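Long-range contacts in choline binding protein A (Lactobacillus salivarius str. Ren, PDB 5GT1), which carries a zinc-binding domain of peptidase family M23, which probably cleaves cell-wall peptides, in a cell-surface protein named for choline binding: residues Gly35-Ala40 with Asp58-Gly63; Phe102-Ala107 with Ser134-Gly139. All blocks are in the same frame, centred on the assembly; numbering follows the deposited sequence.

Contact 1: residues Gly35-Ala40 with Asp58-Gly63. With ZN (zinc ion), chain B.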
loop_
_atom_site.group_PDB
_atom_site.type_symbol
_atom_site.label_atom_id
_atom_site.label_comp_id
_atom_site.label_asym_id
_atom_site.label_seq_id
_atom_site.Cartn_x
_atom_site.Cartn_y
_atom_site.Cartn_z
ATOM N N GLY A 35 12.416 -1.657 -7.968
ATOM C CA GLY A 35 12.391 -0.693 -9.065
ATOM C C GLY A 35 12.783 0.697 -8.618
ATOM O O GLY A 35 13.583 0.861 -7.703
ATOM N N TYR A 36 12.210 1.709 -9.256
ATOM C CA TYR A 36 12.592 3.099 -8.997
ATOM C C TYR A 36 11.340 3.942 -8.836
ATOM O O TYR A 36 10.315 3.654 -9.467
ATOM C CB TYR A 36 13.431 3.642 -10.163
ATOM C CG TYR A 36 14.585 2.742 -10.526
ATOM C CD1 TYR A 36 15.762 2.746 -9.764
ATOM C CD2 TYR A 36 14.502 1.878 -11.621
ATOM C CE1 TYR A 36 16.827 1.905 -10.082
ATOM C CE2 TYR A 36 15.571 1.038 -11.962
ATOM C CZ TYR A 36 16.723 1.057 -11.182
ATOM O OH TYR A 36 17.776 0.227 -11.499
ATOM N N PHE A 37 11.440 4.991 -8.028
ATOM C CA PHE A 37 10.307 5.870 -7.742
ATOM C C PHE A 37 10.673 7.317 -7.985
ATOM O O PHE A 37 11.802 7.723 -7.691
ATOM C CB PHE A 37 9.912 5.714 -6.272
ATOM C CG PHE A 37 9.551 4.313 -5.897
ATOM C CD1 PHE A 37 8.239 3.855 -6.064
ATOM C CD2 PHE A 37 10.515 3.441 -5.379
ATOM C CE1 PHE A 37 7.898 2.560 -5.701
ATOM C CE2 PHE A 37 10.180 2.145 -5.035
ATOM C CZ PHE A 37 8.870 1.698 -5.208
ATOM N N SER A 38 9.721 8.109 -8.470
ATOM C CA SER A 38 9.945 9.543 -8.614
ATOM C C SER A 38 9.784 10.212 -7.247
ATOM O O SER A 38 9.275 9.595 -6.299
ATOM C CB SER A 38 8.936 10.122 -9.595
ATOM O OG SER A 38 7.652 10.118 -8.991
ATOM N N GLY A 39 10.191 11.477 -7.143
ATOM C CA GLY A 39 10.083 12.214 -5.876
ATOM C C GLY A 39 8.658 12.200 -5.327
ATOM O O GLY A 39 8.457 11.980 -4.129
ATOM N N ALA A 40 7.683 12.390 -6.216
ATOM C CA ALA A 40 6.253 12.413 -5.853
ATOM C C ALA A 40 5.731 11.056 -5.340
ATOM O O ALA A 40 4.879 11.009 -4.437
ATOM C CB ALA A 40 5.405 12.918 -7.014
ATOM N N ASP A 58 1.752 9.872 2.530
ATOM C CA ASP A 58 1.619 8.872 3.599
ATOM C C ASP A 58 1.776 7.420 3.115
ATOM O O ASP A 58 1.389 6.484 3.816
ATOM C CB ASP A 58 0.276 9.040 4.362
ATOM C CG ASP A 58 -0.957 8.665 3.523
ATOM O OD1 ASP A 58 -0.883 8.610 2.270
ATOM O OD2 ASP A 58 -2.022 8.412 4.132
ATOM N N GLY A 59 2.317 7.231 1.920
ATOM C CA GLY A 59 2.443 5.882 1.384
ATOM C C GLY A 59 3.461 5.859 0.283
ATOM O O GLY A 59 4.242 6.803 0.139
ATOM N N LEU A 60 3.447 4.774 -0.489
ATOM C CA LEU A 60 4.368 4.573 -1.598
ATOM C C LEU A 60 3.544 4.255 -2.842
ATOM O O LEU A 60 2.722 3.342 -2.818
ATOM C CB LEU A 60 5.307 3.411 -1.275
ATOM C CG LEU A 60 6.405 3.093 -2.314
ATOM C CD1 LEU A 60 7.331 4.287 -2.521
ATOM C CD2 LEU A 60 7.193 1.856 -1.888
ATOM N N ASP A 61 3.761 5.019 -3.908
ATOM C CA ASP A 61 3.030 4.814 -5.157
ATOM C C ASP A 61 3.798 3.929 -6.142
ATOM O O ASP A 61 4.975 4.173 -6.426
ATOM C CB ASP A 61 2.779 6.144 -5.848
ATOM C CG ASP A 61 1.794 7.024 -5.100
ATOM O OD1 ASP A 61 1.108 6.542 -4.176
ATOM O OD2 ASP A 61 1.700 8.207 -5.483
ATOM N N PHE A 62 3.118 2.926 -6.686
ATOM C CA PHE A 62 3.692 2.057 -7.711
ATOM C C PHE A 62 2.920 2.340 -8.993
ATOM O O PHE A 62 1.774 1.911 -9.112
ATOM C CB PHE A 62 3.480 0.589 -7.305
ATOM C CG PHE A 62 4.238 0.174 -6.058
ATOM C CD1 PHE A 62 5.420 -0.559 -6.173
ATOM C CD2 PHE A 62 3.755 0.485 -4.779
ATOM C CE1 PHE A 62 6.129 -0.949 -5.039
ATOM C CE2 PHE A 62 4.454 0.081 -3.636
ATOM C CZ PHE A 62 5.640 -0.638 -3.776
ATOM N N GLY A 63 3.520 3.091 -9.920
ATOM C CA GLY A 63 2.842 3.445 -11.175
ATOM C C GLY A 63 2.810 2.301 -12.162
ATOM O O GLY A 63 3.677 1.421 -12.135
HETATM ZN ZN ZN B . 0.018 7.968 -3.014
HETATM O O HOH W 1 -0.196 9.877 -4.643
HETATM O O HOH W 2 -1.405 9.482 -2.057
HETATM O O HOH W 3 -1.682 7.859 -4.315
#

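Contact 2: residues Phe102-Ala107 with Ser134-Gly139. With ZN (zinc ion), chain B.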
loop_
_atom_site.group_PDB
_atom_site.type_symbol
_atom_site.label_atom_id
_atom_site.label_comp_id
_atom_site.label_asym_id
_atom_site.label_seq_id
_atom_site.Cartn_x
_atom_site.Cartn_y
_atom_site.Cartn_z
ATOM N N PHE A 102 -1.934 -2.808 6.575
ATOM C CA PHE A 102 -1.563 -2.508 5.193
ATOM C C PHE A 102 -2.790 -1.988 4.457
ATOM O O PHE A 102 -3.855 -2.602 4.520
ATOM C CB PHE A 102 -1.058 -3.789 4.508
ATOM C CG PHE A 102 0.110 -4.442 5.214
ATOM C CD1 PHE A 102 1.418 -4.172 4.819
ATOM C CD2 PHE A 102 -0.102 -5.360 6.260
ATOM C CE1 PHE A 102 2.494 -4.777 5.472
ATOM C CE2 PHE A 102 0.956 -5.960 6.911
ATOM C CZ PHE A 102 2.255 -5.675 6.521
ATOM N N VAL A 103 -2.649 -0.863 3.768
ATOM C CA VAL A 103 -3.742 -0.326 2.949
ATOM C C VAL A 103 -3.344 -0.362 1.470
ATOM O O VAL A 103 -2.340 0.238 1.081
ATOM C CB VAL A 103 -4.116 1.110 3.381
ATOM C CG1 VAL A 103 -5.333 1.613 2.599
ATOM C CG2 VAL A 103 -4.376 1.143 4.886
ATOM N N TYR A 104 -4.109 -1.083 0.653
ATOM C CA TYR A 104 -3.891 -1.093 -0.792
ATOM C C TYR A 104 -4.993 -0.242 -1.400
ATOM O O TYR A 104 -6.172 -0.596 -1.320
ATOM C CB TYR A 104 -3.975 -2.521 -1.371
ATOM C CG TYR A 104 -3.001 -3.501 -0.762
ATOM C CD1 TYR A 104 -1.820 -3.849 -1.433
ATOM C CD2 TYR A 104 -3.251 -4.084 0.486
ATOM C CE1 TYR A 104 -0.911 -4.751 -0.869
ATOM C CE2 TYR A 104 -2.345 -4.974 1.055
ATOM C CZ TYR A 104 -1.176 -5.292 0.369
ATOM O OH TYR A 104 -0.283 -6.190 0.932
ATOM N N GLN A 105 -4.632 0.876 -2.011
ATOM C CA GLN A 105 -5.661 1.807 -2.476
ATOM C C GLN A 105 -5.340 2.324 -3.881
ATOM O O GLN A 105 -4.227 2.115 -4.389
ATOM C CB GLN A 105 -5.789 2.972 -1.485
ATOM C CG GLN A 105 -4.584 3.905 -1.506
ATOM C CD GLN A 105 -4.621 4.946 -0.414
ATOM O OE1 GLN A 105 -4.736 4.613 0.764
ATOM N NE2 GLN A 105 -4.501 6.226 -0.802
ATOM N N GLU A 106 -6.337 2.975 -4.493
ATOM C CA GLU A 106 -6.233 3.657 -5.791
ATOM C C GLU A 106 -5.972 2.806 -7.036
ATOM O O GLU A 106 -6.122 3.289 -8.167
ATOM C CB GLU A 106 -5.266 4.833 -5.696
ATOM C CG GLU A 106 -5.768 5.887 -4.712
ATOM C CD GLU A 106 -4.780 6.999 -4.558
ATOM O OE1 GLU A 106 -4.710 7.859 -5.482
ATOM O OE2 GLU A 106 -4.065 7.003 -3.535
ATOM N N ALA A 107 -5.615 1.542 -6.837
ATOM C CA ALA A 107 -5.295 0.641 -7.947
ATOM C C ALA A 107 -6.533 0.110 -8.676
ATOM O O ALA A 107 -6.425 -0.386 -9.793
ATOM C CB ALA A 107 -4.486 -0.545 -7.433
ATOM N N SER A 134 -3.744 4.165 -13.028
ATOM C CA SER A 134 -2.349 4.520 -13.245
ATOM C C SER A 134 -1.411 4.101 -12.107
ATOM O O SER A 134 -0.200 4.092 -12.300
ATOM C CB SER A 134 -2.220 6.022 -13.482
ATOM O OG SER A 134 -2.594 6.713 -12.308
ATOM N N HIS A 135 -1.947 3.804 -10.918
ATOM C CA HIS A 135 -1.072 3.409 -9.786
ATOM C C HIS A 135 -1.754 2.737 -8.643
ATOM O O HIS A 135 -2.976 2.874 -8.437
ATOM C CB HIS A 135 -0.287 4.608 -9.236
ATOM C CG HIS A 135 -1.151 5.603 -8.508
ATOM N ND1 HIS A 135 -2.084 6.348 -9.137
ATOM C CD2 HIS A 135 -1.205 5.953 -7.159
ATOM C CE1 HIS A 135 -2.706 7.142 -8.238
ATOM N NE2 HIS A 135 -2.167 6.900 -7.028
ATOM N N LEU A 136 -0.945 1.975 -7.913
ATOM C CA LEU A 136 -1.283 1.478 -6.604
ATOM C C LEU A 136 -0.606 2.403 -5.608
ATOM O O LEU A 136 0.561 2.750 -5.780
ATOM C CB LEU A 136 -0.725 0.057 -6.427
ATOM C CG LEU A 136 -0.623 -0.477 -4.986
ATOM C CD1 LEU A 136 -2.007 -0.832 -4.453
ATOM C CD2 LEU A 136 0.304 -1.689 -4.920
ATOM N N HIS A 137 -1.340 2.802 -4.574
ATOM C CA HIS A 137 -0.748 3.419 -3.390
ATOM C C HIS A 137 -0.815 2.423 -2.253
ATOM O O HIS A 137 -1.900 1.909 -1.906
ATOM C CB HIS A 137 -1.485 4.728 -3.064
ATOM C CG HIS A 137 -1.135 5.344 -1.725
ATOM N ND1 HIS A 137 -0.541 6.557 -1.615
ATOM C CD2 HIS A 137 -1.367 4.898 -0.416
ATOM C CE1 HIS A 137 -0.385 6.861 -0.305
ATOM N NE2 HIS A 137 -0.896 5.853 0.429
ATOM N N LEU A 138 0.348 2.137 -1.670
ATOM C CA LEU A 138 0.455 1.239 -0.522
ATOM C C LEU A 138 0.778 2.052 0.729
ATOM O O LEU A 138 1.712 2.842 0.720
ATOM C CB LEU A 138 1.548 0.192 -0.757
ATOM C CG LEU A 138 1.866 -0.755 0.411
ATOM C CD1 LEU A 138 0.696 -1.682 0.760
ATOM C CD2 LEU A 138 3.115 -1.570 0.077
ATOM N N GLY A 139 -0.021 1.876 1.775
ATOM C CA GLY A 139 0.231 2.538 3.059
ATOM C C GLY A 139 0.413 1.489 4.136
ATOM O O GLY A 139 -0.251 0.444 4.120
HETATM ZN ZN ZN B . 0.018 7.968 -3.014
HETATM O O HOH W 3 -1.682 7.859 -4.315
HETATM O O HOH W 2 -1.405 9.482 -2.057
HETATM O O HOH W 1 -0.196 9.877 -4.643
#

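Contact 1: residues Gly35-Ala40 with Asp58-Gly63
The loop carrying F37 runs past strand 60-63 without pairing with it: the CA atoms of F37 and F62 are 7.6 Å apart, and no hydrogen bond crosses between the two segments. The join is made by the F37 ring, which turns in against L60, D61 and F62 together. L60 is long and branched enough to cover one face of that ring. With CG swung away from the backbone N (chi1 -177°), L60 brings CD1 over the face, 3.8 Å from the F37 ring centroid, as a CH-pi contact, while CD2 reaches toward F37 CZ. The rim of the same ring does different work. F37 CZ approaches F62 CE1 at 3.8 Å in a T-shaped pair, the edge of F37 toward the face of F62 with the planes at 82°. F37 CD1 also sits 3.3 Å from D61 O, which lies in the plane of the ring. This oxygen is buried and has no hydrogen-bond partner, and the slightly positive ring edge may partly compensate. H67 adds a stacked ring on F37, and R164 of helix 163-173 touches it too. L60 and F62 direct their side chains to this apolar face, whereas D61, between them, points to the metal. There a short carboxylate can bind zinc through OD1 at 2.1 Å, while OD2 accepts a hydrogen bond from zinc-bound water 1 at 2.7 Å. With H57 four residues earlier, D61 completes the HxxxD zinc-binding motif of the M23 peptidase family.

Contact 2: residues Phe102-Ala107 with Ser134-Gly139
E106 OE2, packed against H137 CB, accepts two hydrogen bonds: a nearly straight one (173°) from Q105 NE2 at 2.9 Å, on the anti side of the carboxylate, and one from zinc-bound water 3 at 2.6 Å. The other oxygen, E106 OE1, receives a weak bond from H135 NE2 at 3.1 Å, at the edge of the imidazole, whose NE2 also lies 2.9 Å from water 3. Q105 has the flat amide needed to lie over the H137 ring, planes 23° apart, with its CD 3.3 Å from H137 CD2. An alanine in place of Q105 would take away this amide, and is likely to leave a gap over the H137 ring and E106 OE2 with one donor fewer, freer to turn. The imidazole of H137 extends opposite its own amide nitrogen (chi1 170°), which lets ND1 reach zinc at 2.1 Å. Beneath, paired backbone bonds join V103 with G139 and Q105 with H137 in antiparallel register. On the opposite face, L138 CD1 covers the Y104 ring, 4.0 Å from its centroid, and Y104 OH is hydrogen-bonded to V75 N. H135 and H137 form the HxH motif on the central sheet of M23 peptidases.

How the contacts relate
Strands 56-63 and 135-141 are antiparallel neighbours in one sheet, so contact 1 and contact 2, centred about 10 Å apart, continue into each other. Probable backbone hydrogen bonds link them, F62 N to L136 O at 2.7 Å and L60 N to L138 O at 2.9 Å. The pairing brings D61 OD1 to 3.0 Å from H137 ND1, near enough for both to bind the one zinc. H57 and three waters fill the remaining positions, making six ligands. Contact 1 gives the zinc the D61 carboxylate, while its aromatic packing lies on the other side of the strand; contact 2 adds H137 and the polar groups that hold water 3, as expected for an M23 peptidase centre.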